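PDB 3SQR: laccase from Botrytis aclada, which oxidises phenolic substrates such as hydroquinones with copper ions while reducing O2 to water, and probably serves in lignin degradation and detoxification of lignin-derived products. Local coordinates for residues G65-N76 against G105-L116; V95-W104 against G178-P188. One frame throughout, in Å; residues are numbered along the deposited sequence.

Contact 1: residues G65-N76 against G105-L116; sequences GVTREYWLSVEN and GDNLIIHVTNNL. With MAN (alpha-D-mannopyranose), chain C; NAG (2-acetamido-2-deoxy-beta-D-glucopyranose), chain H; NAG (2-acetamido-2-deoxy-beta-D-glucopyranose), chain G.
D106 OD2 is gripped from several directions: R68 NE reaches it at 2.5 Å, R68 NH2 adds a weak bond, and the backbone N of D103 donates to it as well. The guanidinium and carboxylate planes stand 60° apart, so this salt bridge is a twisted one rather than a flat two-pronged pair. The other oxygen, D106 OD1, takes the backbone N of V66 at 2.8 Å from above the carboxylate plane, while V66 CG2 sits over the centre of the guanidinium face. Beyond this polar start, T67-V74 and N107-N114 run parallel in full register, as neighbouring inner strands of one sheet in the first cupredoxin-type beta-sandwich domain of this multicopper oxidase. On the face carrying E69, W71 and H111, the imidazole is held at both nitrogens. H111 NE2 donates to E69 OE2 at 2.6 Å, nearly straight and in the ring plane; E69 gets there because its CG swings away from the main-chain nitrogen (chi1 -174°) and the chain stays extended. T154 holds ND1, which should fix the ring's rotation. W71 lays its five-membered ring against the imidazole in an offset stack, planes at 21°. Further on, N115 ND2 donates to S73 OG at 2.7 Å, and that hydroxyl donates to E75 OE2; N76 ND2 carries a covalent glycan. On the buried face, L72 CD1 meets I110 CG2 at 3.6 Å.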
loop_
_atom_site.group_PDB
_atom_site.type_symbol
_atom_site.label_atom_id
_atom_site.label_comp_id
_atom_site.label_asym_id
_atom_site.label_seq_id
_atom_site.Cartn_x
_atom_site.Cartn_y
_atom_site.Cartn_z
ATOM N N GLY A 65 9.630 -7.986 21.861
ATOM C CA GLY A 65 10.631 -7.074 21.385
ATOM C C GLY A 65 10.751 -5.932 22.379
ATOM O O GLY A 65 10.664 -6.125 23.596
ATOM N N VAL A 66 10.978 -4.737 21.853
ATOM C CA VAL A 66 11.175 -3.540 22.664
ATOM C C VAL A 66 10.272 -2.492 22.153
ATOM O O VAL A 66 9.679 -2.650 21.090
ATOM C CB VAL A 66 12.637 -3.084 22.540
ATOM C CG1 VAL A 66 13.565 -4.229 23.069
ATOM C CG2 VAL A 66 13.021 -2.737 21.061
ATOM N N THR A 67 10.226 -1.385 22.877
ATOM C CA THR A 67 9.439 -0.219 22.482
ATOM C C THR A 67 10.268 0.733 21.647
ATOM O O THR A 67 11.387 1.110 22.052
ATOM C CB THR A 67 8.860 0.463 23.704
ATOM O OG1 THR A 67 7.937 -0.442 24.301
ATOM C CG2 THR A 67 8.147 1.718 23.305
ATOM N N ARG A 68 9.786 1.096 20.470
ATOM C CA ARG A 68 10.493 2.042 19.633
ATOM C C ARG A 68 9.590 3.271 19.435
ATOM O O ARG A 68 8.411 3.119 19.136
ATOM C CB ARG A 68 10.786 1.413 18.312
ATOM C CG ARG A 68 11.917 0.313 18.471
ATOM C CD ARG A 68 12.393 -0.114 17.184
ATOM N NE ARG A 68 13.010 -1.441 17.294
ATOM C CZ ARG A 68 14.230 -1.690 17.760
ATOM N NH1 ARG A 68 15.024 -0.705 18.197
ATOM N NH2 ARG A 68 14.651 -2.941 17.790
ATOM N N GLU A 69 10.143 4.445 19.675
ATOM C CA GLU A 69 9.382 5.657 19.664
ATOM C C GLU A 69 9.816 6.587 18.530
ATOM O O GLU A 69 11.006 6.807 18.297
ATOM C CB GLU A 69 9.568 6.350 20.999
ATOM C CG GLU A 69 8.698 7.592 21.173
ATOM C CD GLU A 69 8.630 8.076 22.636
ATOM O OE1 GLU A 69 9.654 7.961 23.329
ATOM O OE2 GLU A 69 7.560 8.557 23.046
ATOM N N TYR A 70 8.875 7.208 17.864
ATOM C CA TYR A 70 9.146 8.041 16.715
ATOM C C TYR A 70 8.323 9.296 16.817
ATOM O O TYR A 70 7.211 9.277 17.327
ATOM C CB TYR A 70 8.820 7.306 15.392
ATOM C CG TYR A 70 9.759 6.230 14.991
ATOM C CD1 TYR A 70 10.850 6.499 14.167
ATOM C CD2 TYR A 70 9.556 4.944 15.398
ATOM C CE1 TYR A 70 11.723 5.465 13.777
ATOM C CE2 TYR A 70 10.399 3.943 15.033
ATOM C CZ TYR A 70 11.478 4.192 14.240
ATOM O OH TYR A 70 12.287 3.147 13.913
ATOM N N TRP A 71 8.852 10.413 16.312
ATOM C CA TRP A 71 8.120 11.645 16.208
ATOM C C TRP A 71 8.056 11.993 14.739
ATOM O O TRP A 71 9.079 12.072 14.093
ATOM C CB TRP A 71 8.789 12.782 17.024
ATOM C CG TRP A 71 8.533 12.737 18.463
ATOM C CD1 TRP A 71 7.535 13.404 19.153
ATOM C CD2 TRP A 71 9.256 11.987 19.418
ATOM N NE1 TRP A 71 7.599 13.082 20.501
ATOM C CE2 TRP A 71 8.658 12.223 20.681
ATOM C CE3 TRP A 71 10.362 11.124 19.338
ATOM C CZ2 TRP A 71 9.108 11.613 21.813
ATOM C CZ3 TRP A 71 10.826 10.550 20.478
ATOM C CH2 TRP A 71 10.213 10.803 21.700
ATOM N N LEU A 72 6.870 12.154 14.196
ATOM C CA LEU A 72 6.747 12.506 12.780
ATOM C C LEU A 72 5.979 13.774 12.700
ATOM O O LEU A 72 4.973 13.969 13.380
ATOM C CB LEU A 72 5.996 11.442 11.965
ATOM C CG LEU A 72 6.655 10.062 11.848
ATOM C CD1 LEU A 72 5.811 9.051 11.085
ATOM C CD2 LEU A 72 8.000 10.250 11.211
ATOM N N SER A 73 6.428 14.607 11.798
ATOM C CA SER A 73 5.739 15.836 11.513
ATOM C C SER A 73 5.266 15.817 10.076
ATOM O O SER A 73 6.039 15.663 9.129
ATOM C CB SER A 73 6.671 17.015 11.797
ATOM O OG SER A 73 6.169 18.200 11.214
ATOM N N VAL A 74 3.961 15.996 9.908
ATOM C CA VAL A 74 3.370 16.095 8.603
ATOM C C VAL A 74 3.507 17.516 8.139
ATOM O O VAL A 74 2.972 18.427 8.767
ATOM C CB VAL A 74 1.913 15.660 8.582
ATOM C CG1 VAL A 74 1.271 15.918 7.221
ATOM C CG2 VAL A 74 1.860 14.184 8.992
ATOM N N GLU A 75 4.254 17.676 7.073
ATOM C CA GLU A 75 4.672 19.005 6.637
ATOM C C GLU A 75 4.334 19.374 5.241
ATOM O O GLU A 75 4.166 18.575 4.349
ATOM C CB GLU A 75 6.185 19.147 6.820
ATOM C CG GLU A 75 6.611 18.725 8.189
ATOM C CD GLU A 75 7.936 19.248 8.634
ATOM O OE1 GLU A 75 8.879 19.382 7.815
ATOM O OE2 GLU A 75 8.014 19.516 9.848
ATOM N N ASN A 76 4.228 20.689 5.075
ATOM C CA ASN A 76 4.012 21.294 3.813
ATOM C C ASN A 76 5.341 21.788 3.282
ATOM O O ASN A 76 5.939 22.695 3.849
ATOM C CB ASN A 76 2.969 22.392 4.016
ATOM C CG ASN A 76 2.373 22.856 2.728
ATOM O OD1 ASN A 76 2.889 22.649 1.607
ATOM N ND2 ASN A 76 1.240 23.539 2.879
ATOM N N GLY A 105 7.697 -8.047 16.660
ATOM C CA GLY A 105 7.316 -8.075 18.071
ATOM C C GLY A 105 7.469 -6.750 18.805
ATOM O O GLY A 105 6.973 -6.632 19.934
ATOM N N ASP A 106 8.178 -5.772 18.211
ATOM C CA ASP A 106 8.385 -4.506 18.847
ATOM C C ASP A 106 7.062 -3.739 18.963
ATOM O O ASP A 106 6.137 -3.961 18.166
ATOM C CB ASP A 106 9.357 -3.642 18.052
ATOM C CG ASP A 106 10.788 -4.099 18.183
ATOM O OD1 ASP A 106 11.141 -4.982 19.026
ATOM O OD2 ASP A 106 11.596 -3.518 17.428
ATOM N N ASN A 107 7.006 -2.858 19.950
ATOM C CA ASN A 107 5.868 -1.934 20.129
ATOM C C ASN A 107 6.331 -0.631 19.604
ATOM O O ASN A 107 7.398 -0.196 20.001
ATOM C CB ASN A 107 5.482 -1.882 21.602
ATOM C CG ASN A 107 4.917 -3.207 22.067
ATOM O OD1 ASN A 107 3.988 -3.716 21.493
ATOM N ND2 ASN A 107 5.507 -3.791 23.114
ATOM N N LEU A 108 5.542 -0.038 18.696
ATOM C CA LEU A 108 5.819 1.248 18.095
ATOM C C LEU A 108 4.958 2.290 18.783
ATOM O O LEU A 108 3.768 2.075 18.990
ATOM C CB LEU A 108 5.555 1.237 16.602
ATOM C CG LEU A 108 6.266 0.105 15.840
ATOM C CD1 LEU A 108 6.175 0.357 14.304
ATOM C CD2 LEU A 108 7.723 -0.149 16.315
ATOM N N ILE A 109 5.568 3.409 19.095
ATOM C CA ILE A 109 4.889 4.630 19.522
ATOM C C ILE A 109 5.260 5.704 18.517
ATOM O O ILE A 109 6.438 6.079 18.433
ATOM C CB ILE A 109 5.364 5.024 20.900
ATOM C CG1 ILE A 109 5.085 3.888 21.881
ATOM C CG2 ILE A 109 4.648 6.308 21.338
ATOM C CD1 ILE A 109 5.636 4.162 23.257
ATOM N N ILE A 110 4.294 6.164 17.732
ATOM C CA ILE A 110 4.595 7.108 16.675
ATOM C C ILE A 110 3.750 8.354 16.881
ATOM O O ILE A 110 2.573 8.341 16.662
ATOM C CB ILE A 110 4.352 6.548 15.307
ATOM C CG1 ILE A 110 5.053 5.167 15.192
ATOM C CG2 ILE A 110 4.758 7.606 14.219
ATOM C CD1 ILE A 110 4.580 4.280 14.057
ATOM N N HIS A 111 4.396 9.398 17.363
ATOM C CA HIS A 111 3.761 10.691 17.584
ATOM C C HIS A 111 3.659 11.440 16.301
ATOM O O HIS A 111 4.696 11.826 15.747
ATOM C CB HIS A 111 4.548 11.543 18.573
ATOM C CG HIS A 111 4.949 10.814 19.814
ATOM N ND1 HIS A 111 4.112 10.692 20.903
ATOM C CD2 HIS A 111 6.104 10.199 20.157
ATOM C CE1 HIS A 111 4.725 10.000 21.849
ATOM N NE2 HIS A 111 5.941 9.704 21.433
ATOM N N VAL A 112 2.432 11.621 15.798
ATOM C CA VAL A 112 2.212 12.243 14.507
ATOM C C VAL A 112 1.602 13.594 14.741
ATOM O O VAL A 112 0.438 13.698 15.153
ATOM C CB VAL A 112 1.315 11.447 13.580
ATOM C CG1 VAL A 112 1.131 12.175 12.268
ATOM C CG2 VAL A 112 2.002 10.033 13.290
ATOM N N THR A 113 2.362 14.614 14.382
ATOM C CA THR A 113 1.865 16.007 14.488
ATOM C C THR A 113 1.550 16.536 13.131
ATOM O O THR A 113 2.369 16.442 12.193
ATOM C CB THR A 113 2.925 16.910 15.158
ATOM O OG1 THR A 113 3.264 16.408 16.480
ATOM C CG2 THR A 113 2.410 18.390 15.201
ATOM N N ASN A 114 0.324 17.038 12.975
ATOM C CA ASN A 114 -0.096 17.615 11.731
ATOM C C ASN A 114 0.341 19.046 11.666
ATOM O O ASN A 114 -0.304 19.912 12.214
ATOM C CB ASN A 114 -1.632 17.569 11.521
ATOM C CG ASN A 114 -2.040 18.089 10.219
ATOM O OD1 ASN A 114 -1.196 18.445 9.373
ATOM N ND2 ASN A 114 -3.386 18.078 9.956
ATOM N N ASN A 115 1.385 19.300 10.912
ATOM C CA ASN A 115 1.845 20.669 10.666
ATOM C C ASN A 115 1.472 21.253 9.309
ATOM O O ASN A 115 2.104 22.220 8.840
ATOM C CB ASN A 115 3.338 20.777 10.952
ATOM C CG ASN A 115 3.631 20.672 12.413
ATOM O OD1 ASN A 115 3.007 21.376 13.258
ATOM N ND2 ASN A 115 4.526 19.729 12.765
ATOM N N LEU A 116 0.446 20.687 8.674
ATOM C CA LEU A 116 -0.175 21.294 7.534
ATOM C C LEU A 116 -1.127 22.347 8.107
ATOM O O LEU A 116 -1.585 22.202 9.249
ATOM C CB LEU A 116 -0.986 20.281 6.740
ATOM C CG LEU A 116 -0.137 19.107 6.215
ATOM C CD1 LEU A 116 -1.206 18.111 5.648
ATOM C CD2 LEU A 116 0.938 19.544 5.212
HETATM C C1 MAN C . 15.608 7.447 18.255
HETATM C C2 MAN C . 14.890 7.839 19.564
HETATM C C3 MAN C . 14.601 6.570 20.390
HETATM C C4 MAN C . 13.774 5.593 19.554
HETATM C C5 MAN C . 14.501 5.287 18.240
HETATM C C6 MAN C . 13.599 4.496 17.282
HETATM O O2 MAN C . 13.725 8.623 19.311
HETATM O O3 MAN C . 13.950 6.855 21.607
HETATM O O4 MAN C . 13.271 4.469 20.306
HETATM O O5 MAN C . 14.853 6.485 17.541
HETATM O O6 MAN C . 14.278 4.223 16.055
HETATM C C1 NAG H . 0.621 24.101 1.749
HETATM C C2 NAG H . -0.821 24.417 2.022
HETATM C C3 NAG H . -1.405 25.139 0.832
HETATM C C4 NAG H . -0.603 26.387 0.470
HETATM C C5 NAG H . 0.840 25.946 0.307
HETATM C C6 NAG H . 1.712 27.162 -0.027
HETATM C C7 NAG H . -1.955 22.644 3.200
HETATM C C8 NAG H . -2.651 21.335 3.022
HETATM N N2 NAG H . -1.542 23.165 2.109
HETATM O O3 NAG H . -2.742 25.433 1.116
HETATM O O4 NAG H . -1.081 26.881 -0.773
HETATM O O5 NAG H . 1.268 25.358 1.530
HETATM O O6 NAG H . 1.701 28.018 1.095
HETATM O O7 NAG H . -1.804 23.138 4.301
HETATM C C1 NAG G . 10.436 14.989 12.495
HETATM C C2 NAG G . 11.409 14.559 13.566
HETATM C C3 NAG G . 10.913 14.951 14.933
HETATM C C4 NAG G . 10.681 16.433 14.953
HETATM C C5 NAG G . 9.721 16.814 13.860
HETATM C C6 NAG G . 9.446 18.318 13.814
HETATM C C7 NAG G . 12.447 12.474 12.809
HETATM C C8 NAG G . 12.297 10.978 12.823
HETATM N N2 NAG G . 11.482 13.109 13.497
HETATM O O3 NAG G . 11.909 14.653 15.835
HETATM O O4 NAG G . 10.136 16.760 16.179
HETATM O O5 NAG G . 10.240 16.421 12.586
HETATM O O6 NAG G . 10.705 18.988 13.554
HETATM O O7 NAG G . 13.369 13.021 12.204
HETATM O O HOH W 1 7.596 -6.757 22.684
HETATM O O HOH W 2 4.309 22.452 7.326
#

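Contact 2: residues V95-W104 against G178-P188; sequences VPGPAIIADW and GLFGPLIINGP. With NAG (2-acetamido-2-deoxy-beta-D-glucopyranose), chain B; BMA (beta-D-mannopyranose), chain D.
With chi1 at 173° and chi2 at 50°, L183 turns its CD1 back toward I100, whose CG2 is itself set anti to the backbone N; the two methyl carbons, L183 CD1 and I100 CG2, meet at 3.5 Å, a tight fit. F180 takes the less common chi1 of 68°, CG lying between the backbone N and the carbonyl carbon, and its ring reaches the loop that leads into strand 100-103: F180 CE1 comes to 3.8 Å from P96 CB, and F180 CZ to 3.9 Å from V95 CG1. The cis peptide before P96 lies just upstream of G97, whose N donates to F180 O at 2.7 Å. From there I100-D103 pairs in parallel with L183-N186, an edge strand added to the second sheet of the cupredoxin sandwich. The ladder carries on past the strand to W104 N, which bonds N186 O at 2.9 Å. Here I185 CG2 packs against the backbone between D103 and W104, 3.3 Å from W104 N, while P188 CD touches the indole at CE3, the two side chains crossing at about a right angle. On the face opposite I100 and L183, I101 and I184 lie side by side, and both CD1 methyls reach sugars of an attached glycan. Main-chain bonds alone therefore set the register between these segments, leaving the side chains to largely apolar packing on both faces, with F180 beside the copper ligand H168.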
loop_
_atom_site.group_PDB
_atom_site.type_symbol
_atom_site.label_atom_id
_atom_site.label_comp_id
_atom_site.label_asym_id
_atom_site.label_seq_id
_atom_site.Cartn_x
_atom_site.Cartn_y
_atom_site.Cartn_z
ATOM N N VAL A 95 10.773 13.077 0.733
ATOM C CA VAL A 95 9.969 12.053 0.011
ATOM C C VAL A 95 10.954 11.043 -0.484
ATOM O O VAL A 95 11.840 11.401 -1.250
ATOM C CB VAL A 95 9.179 12.631 -1.134
ATOM C CG1 VAL A 95 8.421 11.566 -1.912
ATOM C CG2 VAL A 95 8.205 13.742 -0.650
ATOM N N PRO A 96 10.833 9.802 -0.046
ATOM C CA PRO A 96 9.972 9.242 1.008
ATOM C C PRO A 96 10.237 9.822 2.378
ATOM O O PRO A 96 11.336 10.357 2.624
ATOM C CB PRO A 96 10.335 7.755 1.026
ATOM C CG PRO A 96 11.214 7.516 -0.115
ATOM C CD PRO A 96 11.819 8.828 -0.531
ATOM N N GLY A 97 9.256 9.712 3.264
ATOM C CA GLY A 97 9.442 10.030 4.656
ATOM C C GLY A 97 10.511 9.214 5.324
ATOM O O GLY A 97 11.051 8.267 4.721
ATOM N N PRO A 98 10.777 9.528 6.608
ATOM C CA PRO A 98 11.735 8.737 7.400
ATOM C C PRO A 98 11.381 7.275 7.441
ATOM O O PRO A 98 10.228 6.899 7.472
ATOM C CB PRO A 98 11.570 9.287 8.827
ATOM C CG PRO A 98 10.931 10.557 8.724
ATOM C CD PRO A 98 10.173 10.599 7.390
ATOM N N ALA A 99 12.409 6.428 7.458
ATOM C CA ALA A 99 12.183 5.006 7.659
ATOM C C ALA A 99 11.812 4.716 9.110
ATOM O O ALA A 99 12.445 5.202 10.044
ATOM C CB ALA A 99 13.450 4.212 7.311
ATOM N N ILE A 100 10.799 3.873 9.274
ATOM C CA ILE A 100 10.488 3.311 10.526
ATOM C C ILE A 100 10.912 1.889 10.398
ATOM O O ILE A 100 10.376 1.128 9.564
ATOM C CB ILE A 100 8.995 3.430 10.798
ATOM C CG1 ILE A 100 8.653 4.910 10.840
ATOM C CG2 ILE A 100 8.635 2.633 12.071
ATOM C CD1 ILE A 100 7.229 5.205 11.070
ATOM N N ILE A 101 11.895 1.526 11.231
ATOM C CA ILE A 101 12.517 0.193 11.185
ATOM C C ILE A 101 12.352 -0.390 12.584
ATOM O O ILE A 101 12.729 0.240 13.604
ATOM C CB ILE A 101 13.952 0.214 10.665
ATOM C CG1 ILE A 101 14.016 0.811 9.234
ATOM C CG2 ILE A 101 14.601 -1.239 10.675
ATOM C CD1 ILE A 101 15.485 0.968 8.574
ATOM N N ALA A 102 11.773 -1.574 12.647
ATOM C CA ALA A 102 11.574 -2.234 13.888
ATOM C C ALA A 102 11.838 -3.704 13.702
ATOM O O ALA A 102 12.171 -4.137 12.620
ATOM C CB ALA A 102 10.111 -1.958 14.446
ATOM N N ASP A 103 11.807 -4.454 14.798
ATOM C CA ASP A 103 11.895 -5.897 14.764
ATOM C C ASP A 103 10.525 -6.428 15.038
ATOM O O ASP A 103 9.732 -5.837 15.765
ATOM C CB ASP A 103 12.825 -6.452 15.883
ATOM C CG ASP A 103 14.269 -6.087 15.656
ATOM O OD1 ASP A 103 14.692 -5.997 14.508
ATOM O OD2 ASP A 103 14.950 -5.818 16.642
ATOM N N TRP A 104 10.293 -7.605 14.489
ATOM C CA TRP A 104 9.129 -8.393 14.743
ATOM C C TRP A 104 8.899 -8.443 16.249
ATOM O O TRP A 104 9.779 -8.853 17.017
ATOM C CB TRP A 104 9.426 -9.770 14.175
ATOM C CG TRP A 104 8.365 -10.721 14.246
ATOM C CD1 TRP A 104 7.037 -10.476 14.422
ATOM C CD2 TRP A 104 8.506 -12.115 14.077
ATOM N NE1 TRP A 104 6.316 -11.679 14.440
ATOM C CE2 TRP A 104 7.217 -12.698 14.229
ATOM C CE3 TRP A 104 9.621 -12.958 13.877
ATOM C CZ2 TRP A 104 7.012 -14.071 14.189
ATOM C CZ3 TRP A 104 9.407 -14.340 13.818
ATOM C CH2 TRP A 104 8.113 -14.877 13.953
ATOM N N GLY A 178 3.422 12.946 -1.690
ATOM C CA GLY A 178 4.656 12.481 -1.059
ATOM C C GLY A 178 4.531 12.000 0.378
ATOM O O GLY A 178 5.568 11.700 0.985
ATOM N N LEU A 179 3.297 11.945 0.926
ATOM C CA LEU A 179 3.046 11.670 2.329
ATOM C C LEU A 179 3.045 10.137 2.632
ATOM O O LEU A 179 2.015 9.507 2.919
ATOM C CB LEU A 179 1.793 12.372 2.830
ATOM C CG LEU A 179 1.672 12.525 4.322
ATOM C CD1 LEU A 179 2.946 13.118 5.018
ATOM C CD2 LEU A 179 0.447 13.481 4.630
ATOM N N PHE A 180 4.215 9.567 2.465
ATOM C CA PHE A 180 4.453 8.129 2.706
ATOM C C PHE A 180 5.910 7.879 3.077
ATOM O O PHE A 180 6.753 8.717 2.832
ATOM C CB PHE A 180 4.102 7.313 1.438
ATOM C CG PHE A 180 5.016 7.557 0.284
ATOM C CD1 PHE A 180 6.188 6.812 0.144
ATOM C CD2 PHE A 180 4.752 8.519 -0.653
ATOM C CE1 PHE A 180 7.087 7.029 -0.907
ATOM C CE2 PHE A 180 5.638 8.705 -1.745
ATOM C CZ PHE A 180 6.806 7.998 -1.841
ATOM N N GLY A 181 6.187 6.742 3.668
ATOM C CA GLY A 181 7.549 6.352 4.024
ATOM C C GLY A 181 7.595 4.866 4.185
ATOM O O GLY A 181 6.537 4.188 4.133
ATOM N N PRO A 182 8.809 4.318 4.303
ATOM C CA PRO A 182 8.945 2.887 4.429
ATOM C C PRO A 182 8.764 2.448 5.881
ATOM O O PRO A 182 9.203 3.128 6.800
ATOM C CB PRO A 182 10.374 2.641 3.970
ATOM C CG PRO A 182 11.135 3.884 4.299
ATOM C CD PRO A 182 10.093 5.024 4.253
ATOM N N LEU A 183 8.150 1.277 6.072
ATOM C CA LEU A 183 8.071 0.649 7.349
ATOM C C LEU A 183 8.592 -0.770 7.192
ATOM O O LEU A 183 7.947 -1.575 6.527
ATOM C CB LEU A 183 6.609 0.628 7.778
ATOM C CG LEU A 183 6.227 -0.150 9.047
ATOM C CD1 LEU A 183 7.022 0.123 10.262
ATOM C CD2 LEU A 183 4.705 0.198 9.355
ATOM N N ILE A 184 9.759 -1.020 7.726
ATOM C CA ILE A 184 10.490 -2.284 7.561
ATOM C C ILE A 184 10.525 -2.935 8.900
ATOM O O ILE A 184 10.969 -2.312 9.885
ATOM C CB ILE A 184 11.897 -2.045 7.048
ATOM C CG1 ILE A 184 11.810 -1.541 5.620
ATOM C CG2 ILE A 184 12.646 -3.325 6.984
ATOM C CD1 ILE A 184 13.189 -1.092 5.020
ATOM N N ILE A 185 10.043 -4.166 8.958
ATOM C CA ILE A 185 10.027 -4.926 10.197
ATOM C C ILE A 185 10.949 -6.145 9.973
ATOM O O ILE A 185 10.675 -7.002 9.161
ATOM C CB ILE A 185 8.610 -5.340 10.650
ATOM C CG1 ILE A 185 7.674 -4.090 10.710
ATOM C CG2 ILE A 185 8.662 -6.075 12.015
ATOM C CD1 ILE A 185 6.164 -4.458 10.483
ATOM N N ASN A 186 12.051 -6.156 10.708
ATOM C CA ASN A 186 12.993 -7.264 10.526
ATOM C C ASN A 186 12.469 -8.502 11.153
ATOM O O ASN A 186 11.711 -8.516 12.118
ATOM C CB ASN A 186 14.381 -6.907 10.974
ATOM C CG ASN A 186 15.029 -5.910 10.023
ATOM O OD1 ASN A 186 15.260 -6.175 8.811
ATOM N ND2 ASN A 186 15.264 -4.768 10.553
ATOM N N GLY A 187 12.892 -9.589 10.551
ATOM C CA GLY A 187 12.388 -10.883 10.906
ATOM C C GLY A 187 13.066 -11.866 9.971
ATOM O O GLY A 187 14.003 -11.524 9.250
ATOM N N PRO A 188 12.600 -13.103 10.000
ATOM C CA PRO A 188 13.226 -14.102 9.160
ATOM C C PRO A 188 12.821 -13.985 7.679
ATOM O O PRO A 188 11.996 -13.172 7.297
ATOM C CB PRO A 188 12.717 -15.397 9.750
ATOM C CG PRO A 188 11.339 -15.058 10.270
ATOM C CD PRO A 188 11.543 -13.654 10.830
HETATM C C1 NAG B . 17.508 3.518 3.758
HETATM C C2 NAG B . 17.531 4.258 5.093
HETATM C C3 NAG B . 18.522 3.645 6.085
HETATM C C4 NAG B . 18.376 2.128 6.171
HETATM C C5 NAG B . 18.268 1.501 4.774
HETATM C C6 NAG B . 18.059 -0.022 4.849
HETATM C C7 NAG B . 16.812 6.574 5.104
HETATM C C8 NAG B . 17.118 8.022 4.877
HETATM N N2 NAG B . 17.795 5.687 4.911
HETATM O O3 NAG B . 18.316 4.204 7.377
HETATM O O4 NAG B . 19.584 1.658 6.750
HETATM O O5 NAG B . 17.239 2.134 4.002
HETATM O O6 NAG B . 16.688 -0.346 5.034
HETATM O O7 NAG B . 15.667 6.220 5.441
HETATM C C1 BMA D . 19.450 1.068 8.060
HETATM C C2 BMA D . 20.742 0.317 8.411
HETATM C C3 BMA D . 20.579 -0.337 9.808
HETATM C C4 BMA D . 20.160 0.716 10.851
HETATM C C5 BMA D . 19.008 1.592 10.327
HETATM C C6 BMA D . 18.753 2.788 11.241
HETATM O O2 BMA D . 21.753 1.304 8.295
HETATM O O3 BMA D . 21.663 -1.143 10.259
HETATM O O4 BMA D . 19.739 0.056 12.032
HETATM O O5 BMA D . 19.242 2.086 9.012
HETATM O O6 BMA D . 19.825 3.725 11.133
#

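The two contacts interleave along the chain, in the order 65-76, 95-104, 105-116, 178-188, and their centres lie 11 Å apart. Each pairs two parallel strands, but in different sheets: contact 1 lies inside the sheet 86-91, 67-79, 107-114, 152-158, contact 2 at the edge of the sheet 100-103, 180-186, 163-169, 123-125. Strand 100-103 is followed, after the short link W104-D106, by 107-114, so the chain crosses from one sheet to the other. R68 to D103, a salt bridge, and L108 against A102 fasten the layers together. The result is the two-layered first domain, whose second sheet includes strands 123-125 and 163-169, bearing the copper ligands H124 (probable, by homology) and H168.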